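Local structure of stress responsive alpha-beta protein (Jannaschia sp., 3BB5) at residues A[23-28]-A[75-80]. The protein is of unknown function but forms a dimer of ferredoxin-like alpha-beta subunits belonging to the stress-responsive A/B barrel family. Numbering follows the deposited sequence.
Sequences HLVMLE and YGFLCT. With EDO (1,2-ethanediol), chain G.
Val25 lies beneath the ring of Phe77, the two side chains running side by side from an antiparallel hydrogen-bonded pair. The Val25 CB sits 3.6 Å from the centroid of the Phe77 ring and 18° off its normal, a CH-pi contact, while CG1 reaches toward CE1 and CZ and CG2 toward CE2. Phe77 gets there because its CG is flanked by both main-chain N and C (chi1 60°), which swings the ring across onto strand 23-27. Leu27 CD1 meets the rim of the same ring, 4.3 Å from Phe77 CE1, and Met42 of helix 34-48 also packs on Phe77. With an alanine in place of Phe77, a gap would probably open over Val25, and Met42 would lose a side chain against which it packs.

On the same face, Cys79 SG approaches the His23 ring at its edge, 5.3 Å from the centroid. The imidazole is held at both nitrogens: ND1 is hydrogen-bonded to OD1 of Asp118, and NE2 to O2 of a 1,2-ethanediol at 3.2 Å, probably from the crystallisation liquor, which approaches in the ring plane.

The other face carries Leu24, Met26 and Leu78. Leu78 CD1 lies 3.8 Å from Leu24 CB, and the selenomethionine Met26, its chain curled round (chi2 -58°), folds its SE back over Gly76 CA at 3.9 Å. Leu24 packs here on Leu24 of the second subunit.

Between the two faces, hydrogen bonds from Val25 N to Phe77 O (2.9 Å) and from Phe77 N to Val25 O join the central strands of the four-stranded ferredoxin-like sheet. Its chemistry is thus divided: backbone N-H and C=O groups of Val25 and Phe77 are paired with each other, the face of Val25, Leu27 and Phe77 is largely apolar and packs against helix 34-48 through Leu27 and Phe77, with the polar His23 toward one end, and the other face meets the dimer partner.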
# COMPACT_ATOMS: atom_id res chain seq x y z
N HIS A 23 2.33 5.94 -3.65
CA HIS A 23 0.90 6.33 -3.62
C HIS A 23 0.10 5.06 -3.74
O HIS A 23 0.09 4.46 -4.78
CB HIS A 23 0.65 7.26 -4.82
CG HIS A 23 -0.74 7.81 -4.94
ND1 HIS A 23 -1.24 8.77 -4.09
CD2 HIS A 23 -1.72 7.58 -5.86
CE1 HIS A 23 -2.47 9.10 -4.47
NE2 HIS A 23 -2.78 8.40 -5.54
N LEU A 24 -0.54 4.63 -2.65
CA LEU A 24 -1.29 3.39 -2.61
C LEU A 24 -2.77 3.71 -2.49
O LEU A 24 -3.19 4.47 -1.62
CB LEU A 24 -0.85 2.52 -1.42
CG LEU A 24 -1.80 1.35 -1.03
CD1 LEU A 24 -1.85 0.18 -2.08
CD2 LEU A 24 -1.47 0.79 0.40
N VAL A 25 -3.56 3.10 -3.36
CA VAL A 25 -4.99 3.37 -3.44
C VAL A 25 -5.72 2.02 -3.31
O VAL A 25 -5.55 1.15 -4.16
CB VAL A 25 -5.36 4.07 -4.80
CG1 VAL A 25 -6.86 4.35 -4.88
CG2 VAL A 25 -4.53 5.34 -5.00
N MSE A 26 -6.47 1.86 -2.21
CA MSE A 26 -7.28 0.66 -1.94
C MSE A 26 -8.77 0.92 -2.15
O MSE A 26 -9.32 1.91 -1.68
CB MSE A 26 -7.02 0.15 -0.53
CG MSE A 26 -5.54 -0.16 -0.22
SE MSE A 26 -4.75 -1.48 -1.42
CE MSE A 26 -6.02 -2.95 -1.12
N LEU A 27 -9.43 0.03 -2.88
CA LEU A 27 -10.76 0.32 -3.41
C LEU A 27 -11.74 -0.61 -2.78
O LEU A 27 -11.41 -1.75 -2.56
CB LEU A 27 -10.79 0.14 -4.93
CG LEU A 27 -9.90 1.08 -5.76
CD1 LEU A 27 -9.87 0.58 -7.22
CD2 LEU A 27 -10.35 2.56 -5.67
N GLU A 28 -12.94 -0.08 -2.51
CA GLU A 28 -14.10 -0.79 -1.96
C GLU A 28 -15.25 -0.80 -3.02
O GLU A 28 -16.12 0.08 -3.01
CB GLU A 28 -14.55 -0.03 -0.70
CG GLU A 28 -14.98 -0.84 0.43
CD GLU A 28 -15.55 0.01 1.56
OE1 GLU A 28 -14.79 0.88 2.08
OE2 GLU A 28 -16.73 -0.20 1.92
N TYR A 75 -9.37 -4.82 -3.97
CA TYR A 75 -8.55 -4.43 -5.15
C TYR A 75 -7.80 -3.13 -4.86
O TYR A 75 -8.29 -2.25 -4.16
CB TYR A 75 -9.43 -4.29 -6.43
CG TYR A 75 -8.65 -4.47 -7.74
CD1 TYR A 75 -8.02 -3.40 -8.35
CD2 TYR A 75 -8.49 -5.72 -8.33
CE1 TYR A 75 -7.32 -3.53 -9.50
CE2 TYR A 75 -7.76 -5.87 -9.50
CZ TYR A 75 -7.17 -4.76 -10.07
OH TYR A 75 -6.43 -4.87 -11.23
N GLY A 76 -6.58 -3.02 -5.38
CA GLY A 76 -5.81 -1.81 -5.16
C GLY A 76 -4.74 -1.57 -6.17
O GLY A 76 -4.50 -2.38 -7.07
N PHE A 77 -4.12 -0.41 -6.06
CA PHE A 77 -2.99 -0.10 -6.92
C PHE A 77 -1.95 0.75 -6.24
O PHE A 77 -2.19 1.23 -5.15
CB PHE A 77 -3.43 0.47 -8.28
CG PHE A 77 -4.23 1.76 -8.22
CD1 PHE A 77 -5.59 1.73 -8.13
CD2 PHE A 77 -3.60 2.99 -8.35
CE1 PHE A 77 -6.32 2.90 -8.14
CE2 PHE A 77 -4.30 4.15 -8.35
CZ PHE A 77 -5.67 4.11 -8.25
N LEU A 78 -0.78 0.82 -6.87
CA LEU A 78 0.41 1.51 -6.38
C LEU A 78 1.04 2.34 -7.51
O LEU A 78 1.32 1.80 -8.58
CB LEU A 78 1.45 0.51 -5.87
CG LEU A 78 2.57 1.21 -5.07
CD1 LEU A 78 2.15 1.45 -3.56
CD2 LEU A 78 3.91 0.48 -5.18
N CYS A 79 1.24 3.64 -7.25
CA CYS A 79 2.11 4.46 -8.07
C CYS A 79 3.31 4.86 -7.26
O CYS A 79 3.17 5.30 -6.14
CB CYS A 79 1.44 5.75 -8.53
SG CYS A 79 -0.12 5.45 -9.16
N THR A 80 4.48 4.71 -7.86
CA THR A 80 5.72 5.19 -7.30
C THR A 80 6.07 6.50 -8.04
O THR A 80 6.20 6.47 -9.24
CB THR A 80 6.82 4.13 -7.51
OG1 THR A 80 6.44 2.93 -6.83
CG2 THR A 80 8.18 4.60 -7.00
C1 EDO G . -7.44 8.11 -6.52
O1 EDO G . -7.88 9.42 -6.15
C2 EDO G . -6.63 8.13 -7.83
O2 EDO G . -5.21 8.12 -7.59